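Local coordinates for ribosomal RNA processing protein 6 (Trypanosoma brucei brucei, PDB 4NLC) that probably degrades and trims RNA from its 3' end as an exoribonuclease of the exosome, here as a catalytic core with exonuclease and HRDC domains, at residues A[48-52]-A[53-57]; A[81-84]-A[85-89]; A[121-125]-A[126-130]; A[224-227]-A[228-231]. The protein carries 1 engineered substitution. One frame throughout, in Å; residues are numbered along the deposited sequence.

Contact 1: A[48-52]-A[53-57]; sequences VSVPS and EQLLL
Val50 and Leu55 pack side chain to side chain across a 3-10 turn, part of the long loop that runs from helix 42-46 to strand 71-74 at the protein surface. The evidence for the turn is a pair of backbone bonds spanning three residues each: Gln54 N donates to Pro51 O at 2.8 Å, and Leu55 N donates to Ser52 O at 3.1 Å. Leu55 directs its CB toward the incoming chain, and its isobutyl group crosses the valine obliquely. With Val50 CG1 anti to the backbone N (chi1 -177°), that branch is the one laid against the fork of the leucine. It lies 3.7 Å from Leu55 CD2 and 3.9 Å from Leu55 CG, while Leu55 CD1 reaches back to Val50 CB at 4.0 Å. This pair does not stand alone, since Phe254 of helix 249-261 packs on both residues, and Leu250 and Leu251 of the same helix pack on Leu55.

Gln54 goes another way. Its CG runs beside the proline ring, 4.1 Å from Pro51 CB, and a bend at chi2 (-71°) then carries the amide off the turn. There OE1 is hydrogen-bonded to Tyr230 OH and NE2 to Glu92 OE1, a buried pair of polar atoms supplied with partners from the exonuclease fold. The Glu53 chain is likewise bent, and its OE1 forms a salt bridge with Lys58 NZ. At the root of the glutamine, the Pro51 O that accepts its backbone N-H also lies 3.3 Å from Gln54 CB.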
loop_
_atom_site.group_PDB
_atom_site.type_symbol
_atom_site.label_atom_id
_atom_site.label_comp_id
_atom_site.label_asym_id
_atom_site.label_seq_id
_atom_site.Cartn_x
_atom_site.Cartn_y
_atom_site.Cartn_z
ATOM N N VAL A 48 -9.574 22.384 -6.599
ATOM C CA VAL A 48 -10.609 22.105 -5.595
ATOM C C VAL A 48 -10.338 22.793 -4.259
ATOM O O VAL A 48 -9.202 22.816 -3.785
ATOM C CB VAL A 48 -10.846 20.560 -5.455
ATOM C CG1 VAL A 48 -10.530 20.019 -4.060
ATOM C CG2 VAL A 48 -12.259 20.185 -5.879
ATOM N N SER A 49 -11.401 23.333 -3.645
ATOM C CA SER A 49 -11.323 24.011 -2.352
ATOM C C SER A 49 -11.709 23.058 -1.231
ATOM O O SER A 49 -12.431 22.085 -1.455
ATOM C CB SER A 49 -12.289 25.194 -2.311
ATOM O OG SER A 49 -12.220 25.992 -3.480
ATOM N N VAL A 50 -11.281 23.378 -0.011
ATOM C CA VAL A 50 -11.662 22.639 1.192
ATOM C C VAL A 50 -13.120 23.102 1.512
ATOM O O VAL A 50 -13.382 24.309 1.435
ATOM C CB VAL A 50 -10.721 22.985 2.386
ATOM C CG1 VAL A 50 -11.073 22.159 3.614
ATOM C CG2 VAL A 50 -9.243 22.827 2.019
ATOM N N PRO A 51 -14.075 22.192 1.855
ATOM C CA PRO A 51 -15.437 22.658 2.204
ATOM C C PRO A 51 -15.382 23.582 3.424
ATOM O O PRO A 51 -14.848 23.197 4.460
ATOM C CB PRO A 51 -16.210 21.354 2.481
ATOM C CG PRO A 51 -15.359 20.244 1.908
ATOM C CD PRO A 51 -13.948 20.725 2.006
ATOM N N SER A 52 -15.883 24.824 3.280
ATOM C CA SER A 52 -15.847 25.873 4.311
ATOM C C SER A 52 -16.326 25.424 5.712
ATOM O O SER A 52 -15.736 25.858 6.705
ATOM C CB SER A 52 -16.601 27.117 3.847
ATOM O OG SER A 52 -17.985 26.859 3.678
ATOM N N GLU A 53 -17.333 24.516 5.794
ATOM C CA GLU A 53 -17.829 23.977 7.073
ATOM C C GLU A 53 -16.726 23.189 7.814
ATOM O O GLU A 53 -16.719 23.145 9.039
ATOM C CB GLU A 53 -19.063 23.083 6.863
ATOM C CG GLU A 53 -20.355 23.828 6.565
ATOM C CD GLU A 53 -20.956 24.645 7.697
ATOM O OE1 GLU A 53 -21.268 24.061 8.761
ATOM O OE2 GLU A 53 -21.164 25.864 7.495
ATOM N N GLN A 54 -15.782 22.589 7.063
ATOM C CA GLN A 54 -14.680 21.818 7.654
ATOM C C GLN A 54 -13.629 22.709 8.319
ATOM O O GLN A 54 -12.871 22.218 9.147
ATOM C CB GLN A 54 -14.023 20.871 6.621
ATOM C CG GLN A 54 -14.963 19.795 6.083
ATOM C CD GLN A 54 -15.331 18.719 7.075
ATOM O OE1 GLN A 54 -14.766 18.604 8.156
ATOM N NE2 GLN A 54 -16.276 17.876 6.711
ATOM N N LEU A 55 -13.591 24.008 7.965
ATOM C CA LEU A 55 -12.609 24.973 8.478
ATOM C C LEU A 55 -13.083 25.788 9.696
ATOM O O LEU A 55 -12.319 26.618 10.194
ATOM C CB LEU A 55 -12.113 25.888 7.347
ATOM C CG LEU A 55 -11.624 25.117 6.116
ATOM C CD1 LEU A 55 -11.864 25.887 4.836
ATOM C CD2 LEU A 55 -10.185 24.609 6.286
ATOM N N LEU A 56 -14.295 25.494 10.221
ATOM C CA LEU A 56 -14.875 26.124 11.417
ATOM C C LEU A 56 -14.518 25.363 12.695
ATOM O O LEU A 56 -14.255 24.155 12.652
ATOM C CB LEU A 56 -16.414 26.154 11.311
ATOM C CG LEU A 56 -17.040 26.939 10.164
ATOM C CD1 LEU A 56 -18.474 26.540 9.982
ATOM C CD2 LEU A 56 -16.920 28.447 10.398
ATOM N N LEU A 57 -14.579 26.043 13.847
ATOM C CA LEU A 57 -14.346 25.384 15.127
ATOM C C LEU A 57 -15.664 24.716 15.530
ATOM O O LEU A 57 -16.680 25.396 15.690
ATOM C CB LEU A 57 -13.845 26.373 16.196
ATOM C CG LEU A 57 -13.325 25.753 17.512
ATOM C CD1 LEU A 57 -11.910 25.187 17.355
ATOM C CD2 LEU A 57 -13.350 26.775 18.641
#

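Contact 2: A[81-84]-A[85-89]; sequences EALV and AVLLN
Leu87 N donates to Leu83 O at 3.0 Å with a nearly straight N-H...O angle of 171°, one rung of the alpha-helical ladder in helix 77-87, where Ala85 N to Glu81 O and Val86 N to Ala82 O, both 3.2 Å, make the rungs before it. The helix belongs to the 3'-5' exonuclease domain of the RNase H-like clan and lies against its mixed sheet. One helical turn apart, Leu83 and Leu87, both buried, face the sheet. Their side chains cross at a slant, with Leu83 CD1 set 3.7 Å from Leu87 CG and 3.8 Å from Leu87 CD2. The first torsion of Leu83 (chi1 160°) sets its CG beside its own carbonyl carbon, and it is the CD1 branch that comes back to Leu87, whose CG stands beside its nitrogen (chi1 -59°). Ile114 of strand 108-115 packs on both leucines, and Phe121 of strand 120-123 touches Leu83.

A second pair, Val84 and Leu88, faces helix 136-140, where Val138 touches both. Their methyls meet more loosely, Val84 CG1 to Leu88 CD1 being 4.4 Å, whereas Leu88 CG approaches Val84 O to 3.2 Å.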
loop_
_atom_site.group_PDB
_atom_site.type_symbol
_atom_site.label_atom_id
_atom_site.label_comp_id
_atom_site.label_asym_id
_atom_site.label_seq_id
_atom_site.Cartn_x
_atom_site.Cartn_y
_atom_site.Cartn_z
ATOM N N GLU A 81 -21.924 -1.367 -3.670
ATOM C CA GLU A 81 -22.763 -0.295 -4.209
ATOM C C GLU A 81 -23.640 0.289 -3.110
ATOM O O GLU A 81 -23.750 1.510 -3.029
ATOM C CB GLU A 81 -23.650 -0.816 -5.361
ATOM C CG GLU A 81 -22.836 -1.193 -6.583
ATOM C CD GLU A 81 -23.626 -1.796 -7.721
ATOM O OE1 GLU A 81 -24.402 -2.748 -7.477
ATOM O OE2 GLU A 81 -23.438 -1.338 -8.867
ATOM N N ALA A 82 -24.265 -0.581 -2.265
ATOM C CA ALA A 82 -25.085 -0.131 -1.140
ATOM C C ALA A 82 -24.214 0.726 -0.197
ATOM O O ALA A 82 -24.662 1.777 0.274
ATOM C CB ALA A 82 -25.675 -1.325 -0.377
ATOM N N LEU A 83 -22.964 0.297 0.034
ATOM C CA LEU A 83 -22.018 1.026 0.890
ATOM C C LEU A 83 -21.665 2.421 0.278
ATOM O O LEU A 83 -21.699 3.418 0.981
ATOM C CB LEU A 83 -20.752 0.182 1.140
ATOM C CG LEU A 83 -19.501 0.957 1.608
ATOM C CD1 LEU A 83 -19.705 1.594 3.001
ATOM C CD2 LEU A 83 -18.293 0.089 1.587
ATOM N N VAL A 84 -21.396 2.475 -1.026
ATOM C CA VAL A 84 -21.076 3.703 -1.755
ATOM C C VAL A 84 -22.220 4.750 -1.577
ATOM O O VAL A 84 -21.924 5.923 -1.375
ATOM C CB VAL A 84 -20.686 3.398 -3.239
ATOM C CG1 VAL A 84 -20.718 4.648 -4.129
ATOM C CG2 VAL A 84 -19.313 2.732 -3.299
ATOM N N ALA A 85 -23.488 4.320 -1.577
ATOM C CA ALA A 85 -24.622 5.254 -1.407
ATOM C C ALA A 85 -24.725 5.757 0.025
ATOM O O ALA A 85 -25.102 6.905 0.226
ATOM C CB ALA A 85 -25.935 4.630 -1.869
ATOM N N VAL A 86 -24.372 4.918 1.014
ATOM C CA VAL A 86 -24.350 5.317 2.427
ATOM C C VAL A 86 -23.261 6.426 2.575
ATOM O O VAL A 86 -23.540 7.495 3.110
ATOM C CB VAL A 86 -24.063 4.106 3.377
ATOM C CG1 VAL A 86 -23.566 4.566 4.745
ATOM C CG2 VAL A 86 -25.289 3.210 3.521
ATOM N N LEU A 87 -22.051 6.168 2.054
ATOM C CA LEU A 87 -20.939 7.097 2.118
ATOM C C LEU A 87 -21.232 8.457 1.476
ATOM O O LEU A 87 -20.703 9.474 1.946
ATOM C CB LEU A 87 -19.682 6.472 1.531
ATOM C CG LEU A 87 -19.138 5.175 2.156
ATOM C CD1 LEU A 87 -17.838 4.807 1.510
ATOM C CD2 LEU A 87 -18.973 5.270 3.692
ATOM N N LEU A 88 -22.102 8.479 0.430
ATOM C CA LEU A 88 -22.505 9.697 -0.277
ATOM C C LEU A 88 -23.352 10.648 0.582
ATOM O O LEU A 88 -23.502 11.796 0.198
ATOM C CB LEU A 88 -23.197 9.413 -1.624
ATOM C CG LEU A 88 -22.340 8.806 -2.770
ATOM C CD1 LEU A 88 -23.242 8.285 -3.917
ATOM C CD2 LEU A 88 -21.281 9.776 -3.308
ATOM N N ASN A 89 -23.896 10.192 1.729
ATOM C CA ASN A 89 -24.676 11.036 2.644
ATOM C C ASN A 89 -23.831 11.583 3.824
ATOM O O ASN A 89 -24.379 12.222 4.732
ATOM C CB ASN A 89 -25.903 10.286 3.167
ATOM C CG ASN A 89 -27.059 10.252 2.207
ATOM O OD1 ASN A 89 -27.373 11.233 1.522
ATOM N ND2 ASN A 89 -27.741 9.121 2.161
#

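Contact 3: A[121-125]-A[126-130]; sequences FIVDC and LKVRA
An Asx turn, part of an Asx motif, bends the chain sharply as it leaves strand 120-123 of the exonuclease sheet, with Asp124 reaching forward to Leu126 and Lys127. Asp124 OD1 accepts both backbone N-H groups at 3.0 Å. Leu126 N meets it nearly head-on to its C-O bond, whereas Lys127 N comes from above the carboxylate plane, 65° out of it, though with an almost straight N-H...O. The carboxylate gets there because Asp124 CG stands opposite its own backbone N (chi1 -171°), which swings it over the turn. The main chain closes the same loop: Asp124 O accepts Val128 N at 2.9 Å, and a type I turn from Leu126 to Arg129 overlaps it.

On the apolar side, Val123 CG1 meets Val128 CG2 at 4.0 Å, the two side chains crossing at about a right angle, and Leu80 of helix 77-87 packs on both. Across the turns, a water donates to Cys125 O at 3.0 Å and accepts from Arg129 NH1 at 2.9 Å, lying in the guanidinium plane at its edge. The same NH1 forms a salt bridge with Asp161, and Phe9 makes a cation-pi contact with the arginine.

With two peptide N-H groups on OD1 and a salt bridge from Arg209 NE to OD2, the buried carboxylate is held at both oxygens, which would probably favour its charged form.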
loop_
_atom_site.group_PDB
_atom_site.type_symbol
_atom_site.label_atom_id
_atom_site.label_comp_id
_atom_site.label_asym_id
_atom_site.label_seq_id
_atom_site.Cartn_x
_atom_site.Cartn_y
_atom_site.Cartn_z
ATOM N N PHE A 121 -17.259 -0.273 8.385
ATOM C CA PHE A 121 -17.310 -1.175 7.246
ATOM C C PHE A 121 -15.938 -1.762 7.002
ATOM O O PHE A 121 -14.925 -1.119 7.282
ATOM C CB PHE A 121 -17.776 -0.444 5.984
ATOM C CG PHE A 121 -19.170 0.133 6.078
ATOM C CD1 PHE A 121 -20.288 -0.653 5.792
ATOM C CD2 PHE A 121 -19.369 1.461 6.458
ATOM C CE1 PHE A 121 -21.578 -0.118 5.868
ATOM C CE2 PHE A 121 -20.659 2.000 6.523
ATOM C CZ PHE A 121 -21.753 1.208 6.206
ATOM N N ILE A 122 -15.913 -3.002 6.536
ATOM C CA ILE A 122 -14.693 -3.709 6.128
ATOM C C ILE A 122 -14.980 -4.218 4.747
ATOM O O ILE A 122 -15.955 -4.943 4.568
ATOM C CB ILE A 122 -14.193 -4.813 7.100
ATOM C CG1 ILE A 122 -13.653 -4.191 8.397
ATOM C CG2 ILE A 122 -13.114 -5.689 6.433
ATOM C CD1 ILE A 122 -13.491 -5.194 9.561
ATOM N N VAL A 123 -14.188 -3.752 3.762
ATOM C CA VAL A 123 -14.343 -4.108 2.369
ATOM C C VAL A 123 -13.325 -5.155 1.920
ATOM O O VAL A 123 -12.130 -4.940 1.997
ATOM C CB VAL A 123 -14.376 -2.867 1.419
ATOM C CG1 VAL A 123 -14.646 -3.286 -0.032
ATOM C CG2 VAL A 123 -15.443 -1.887 1.884
ATOM N N ASP A 124 -13.829 -6.259 1.358
ATOM C CA ASP A 124 -12.950 -7.271 0.818
ATOM C C ASP A 124 -12.501 -6.923 -0.607
ATOM O O ASP A 124 -13.124 -7.331 -1.586
ATOM C CB ASP A 124 -13.558 -8.676 0.939
ATOM C CG ASP A 124 -12.592 -9.782 0.594
ATOM O OD1 ASP A 124 -11.590 -9.504 -0.114
ATOM O OD2 ASP A 124 -12.855 -10.931 0.981
ATOM N N CYS A 125 -11.386 -6.162 -0.683
ATOM C CA CYS A 125 -10.603 -5.705 -1.852
ATOM C C CYS A 125 -10.188 -6.812 -2.756
ATOM O O CYS A 125 -9.706 -6.512 -3.842
ATOM C CB CYS A 125 -9.343 -4.990 -1.382
ATOM S SG CYS A 125 -9.641 -3.390 -0.685
ATOM N N LEU A 126 -10.116 -8.030 -2.243
ATOM C CA LEU A 126 -9.712 -9.153 -3.050
ATOM C C LEU A 126 -10.911 -9.674 -3.803
ATOM O O LEU A 126 -10.866 -9.789 -5.019
ATOM C CB LEU A 126 -9.058 -10.255 -2.197
ATOM C CG LEU A 126 -7.654 -9.948 -1.673
ATOM C CD1 LEU A 126 -7.138 -11.081 -0.763
ATOM C CD2 LEU A 126 -6.684 -9.663 -2.823
ATOM N N LYS A 127 -11.996 -9.943 -3.085
ATOM C CA LYS A 127 -13.230 -10.466 -3.653
ATOM C C LYS A 127 -13.903 -9.463 -4.581
ATOM O O LYS A 127 -14.480 -9.885 -5.576
ATOM C CB LYS A 127 -14.189 -10.941 -2.544
ATOM C CG LYS A 127 -15.232 -11.904 -3.079
ATOM C CD LYS A 127 -15.461 -13.105 -2.197
ATOM C CE LYS A 127 -16.593 -13.946 -2.732
ATOM N NZ LYS A 127 -16.359 -14.370 -4.143
ATOM N N VAL A 128 -13.827 -8.152 -4.285
ATOM C CA VAL A 128 -14.463 -7.145 -5.165
ATOM C C VAL A 128 -13.403 -6.240 -5.848
ATOM O O VAL A 128 -13.731 -5.133 -6.285
ATOM C CB VAL A 128 -15.627 -6.342 -4.484
ATOM C CG1 VAL A 128 -16.725 -7.283 -4.003
ATOM C CG2 VAL A 128 -15.137 -5.468 -3.342
ATOM N N ARG A 129 -12.152 -6.766 -6.016
ATOM C CA ARG A 129 -11.039 -6.075 -6.675
ATOM C C ARG A 129 -11.449 -5.405 -7.969
ATOM O O ARG A 129 -11.184 -4.216 -8.144
ATOM C CB ARG A 129 -9.859 -7.029 -6.943
ATOM C CG ARG A 129 -8.634 -6.335 -7.554
ATOM C CD ARG A 129 -7.541 -7.354 -7.807
ATOM N NE ARG A 129 -6.487 -6.868 -8.695
ATOM C CZ ARG A 129 -5.447 -6.143 -8.292
ATOM N NH1 ARG A 129 -5.315 -5.813 -7.008
ATOM N NH2 ARG A 129 -4.531 -5.747 -9.160
ATOM N N ALA A 130 -12.115 -6.169 -8.862
ATOM C CA ALA A 130 -12.557 -5.734 -10.189
ATOM C C ALA A 130 -13.649 -4.658 -10.150
ATOM O O ALA A 130 -13.876 -3.995 -11.158
ATOM C CB ALA A 130 -13.060 -6.936 -10.980
HETATM O O HOH W 1 -6.894 -5.798 -4.625
#

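Contact 4: A[224-227]-A[228-231]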
loop_
_atom_site.group_PDB
_atom_site.type_symbol
_atom_site.label_atom_id
_atom_site.label_comp_id
_atom_site.label_asym_id
_atom_site.label_seq_id
_atom_site.Cartn_x
_atom_site.Cartn_y
_atom_site.Cartn_z
ATOM N N HIS A 224 -12.245 3.177 13.298
ATOM C CA HIS A 224 -13.285 3.438 14.308
ATOM C C HIS A 224 -13.092 4.731 15.139
ATOM O O HIS A 224 -14.077 5.435 15.406
ATOM C CB HIS A 224 -13.418 2.223 15.224
ATOM C CG HIS A 224 -14.466 2.387 16.274
ATOM N ND1 HIS A 224 -15.783 2.077 16.027
ATOM C CD2 HIS A 224 -14.351 2.851 17.544
ATOM C CE1 HIS A 224 -16.431 2.357 17.146
ATOM N NE2 HIS A 224 -15.607 2.839 18.082
ATOM N N PHE A 225 -11.835 5.074 15.484
ATOM C CA PHE A 225 -11.559 6.269 16.298
ATOM C C PHE A 225 -11.052 7.481 15.487
ATOM O O PHE A 225 -10.868 8.562 16.054
ATOM C CB PHE A 225 -10.547 5.940 17.422
ATOM C CG PHE A 225 -10.817 4.658 18.185
ATOM C CD1 PHE A 225 -11.644 4.655 19.303
ATOM C CD2 PHE A 225 -10.202 3.470 17.819
ATOM C CE1 PHE A 225 -11.866 3.481 20.023
ATOM C CE2 PHE A 225 -10.467 2.289 18.512
ATOM C CZ PHE A 225 -11.261 2.311 19.632
ATOM N N LEU A 226 -10.816 7.289 14.185
ATOM C CA LEU A 226 -10.187 8.273 13.333
ATOM C C LEU A 226 -10.994 9.558 13.123
ATOM O O LEU A 226 -10.390 10.632 13.058
ATOM C CB LEU A 226 -9.758 7.651 11.994
ATOM C CG LEU A 226 -8.650 8.399 11.202
ATOM C CD1 LEU A 226 -7.456 8.774 12.104
ATOM C CD2 LEU A 226 -8.150 7.559 10.029
ATOM N N LEU A 227 -12.326 9.489 13.054
ATOM C CA LEU A 227 -13.085 10.742 12.890
ATOM C C LEU A 227 -13.092 11.594 14.152
ATOM O O LEU A 227 -13.086 12.805 14.034
ATOM C CB LEU A 227 -14.496 10.516 12.360
ATOM C CG LEU A 227 -14.595 9.947 10.949
ATOM C CD1 LEU A 227 -16.031 9.603 10.628
ATOM C CD2 LEU A 227 -13.982 10.879 9.924
ATOM N N TYR A 228 -13.046 10.976 15.347
ATOM C CA TYR A 228 -12.942 11.728 16.618
ATOM C C TYR A 228 -11.578 12.382 16.680
ATOM O O TYR A 228 -11.487 13.537 17.068
ATOM C CB TYR A 228 -13.146 10.835 17.847
ATOM C CG TYR A 228 -12.909 11.542 19.176
ATOM C CD1 TYR A 228 -13.834 12.457 19.679
ATOM C CD2 TYR A 228 -11.778 11.272 19.942
ATOM C CE1 TYR A 228 -13.638 13.088 20.909
ATOM C CE2 TYR A 228 -11.564 11.909 21.170
ATOM C CZ TYR A 228 -12.503 12.809 21.652
ATOM O OH TYR A 228 -12.316 13.419 22.866
ATOM N N VAL A 229 -10.519 11.633 16.314
ATOM C CA VAL A 229 -9.120 12.097 16.272
ATOM C C VAL A 229 -9.055 13.303 15.335
ATOM O O VAL A 229 -8.485 14.337 15.687
ATOM C CB VAL A 229 -8.156 10.934 15.857
ATOM C CG1 VAL A 229 -6.805 11.451 15.363
ATOM C CG2 VAL A 229 -7.966 9.954 17.015
ATOM N N TYR A 230 -9.709 13.180 14.171
ATOM C CA TYR A 230 -9.818 14.235 13.163
ATOM C C TYR A 230 -10.407 15.536 13.793
ATOM O O TYR A 230 -9.816 16.600 13.649
ATOM C CB TYR A 230 -10.683 13.728 11.979
ATOM C CG TYR A 230 -11.107 14.797 10.997
ATOM C CD1 TYR A 230 -10.162 15.487 10.235
ATOM C CD2 TYR A 230 -12.454 15.058 10.758
ATOM C CE1 TYR A 230 -10.546 16.427 9.276
ATOM C CE2 TYR A 230 -12.853 15.994 9.796
ATOM C CZ TYR A 230 -11.892 16.680 9.062
ATOM O OH TYR A 230 -12.258 17.644 8.158
ATOM N N ASP A 231 -11.540 15.423 14.517
ATOM C CA ASP A 231 -12.207 16.538 15.208
ATOM C C ASP A 231 -11.253 17.204 16.233
ATOM O O ASP A 231 -11.093 18.420 16.225
ATOM C CB ASP A 231 -13.470 16.040 15.933
ATOM C CG ASP A 231 -14.637 15.602 15.079
ATOM O OD1 ASP A 231 -14.634 15.894 13.869
ATOM O OD2 ASP A 231 -15.577 15.007 15.630
HETATM O O HOH W 2 -14.448 8.424 15.653
#
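Tyr228 and His224 are joined through a water: it donates to His224 O at 3.0 Å and accepts from Tyr228 N at 2.9 Å. It thus occupies the place of a direct helical bond where helix 213-224 gives way to helix 226-238, in the exonuclease domain. Beyond the break the regular backbone pattern resumes, with Val229 N to Phe225 O at 3.1 Å, Tyr230 N to Leu226 O at 2.9 Å and Asp231 N to Leu227 O at 3.1 Å.

Apolar contact between the side chains is light. Leu226 CD1 and Val229 CG1 stand 4.3 Å apart. Outside the segments, Ala94 and Val147 of the central sheet pack on Leu226, while Ala188 of helix 185-193 touches Val229.

Among the flat groups, the Tyr230 ring turns an edge to Leu227 O, which lies near the ring plane, and Phe170 meets the same ring edge-to-face. At the break, His224 CD2 stands 3.5 Å above the centre of the Phe225 ring.

Charge gathers at Asp231. With CG beside the backbone N (chi1 -69°), its OD1 comes to 3.5 Å from Leu227 O, two acceptors that would tend to repel. A salt bridge from Arg117 NH2 to OD1 and a hydrogen bond from Thr61 N to OD2 probably compensate and steady the buried carboxylate.

The four contacts fall into two touching pairs. Contact 1 meets contact 4 where Gln54 OE1 lies 2.7 Å from Tyr230 OH, a hydrogen bond that joins the surface loop to helix 226-238; their centres are about 17 Å apart. Contacts 2 and 3, with centres about 15 Å apart, pack directly, Leu83 CD1 lying 3.4 Å from Phe121 CG and Leu83 CD2 3.5 Å from Val123 CG2, so helix 77-87 rests on strand 120-123. Contacts 3 and 4 do not touch, their nearest atoms being about 8 Å apart. The side chain of Arg129 in contact 3 lies about 6 Å from a bound di(hydroxyethyl)ether molecule. Contacts 2, 3 and 4 all belong to the exonuclease domain.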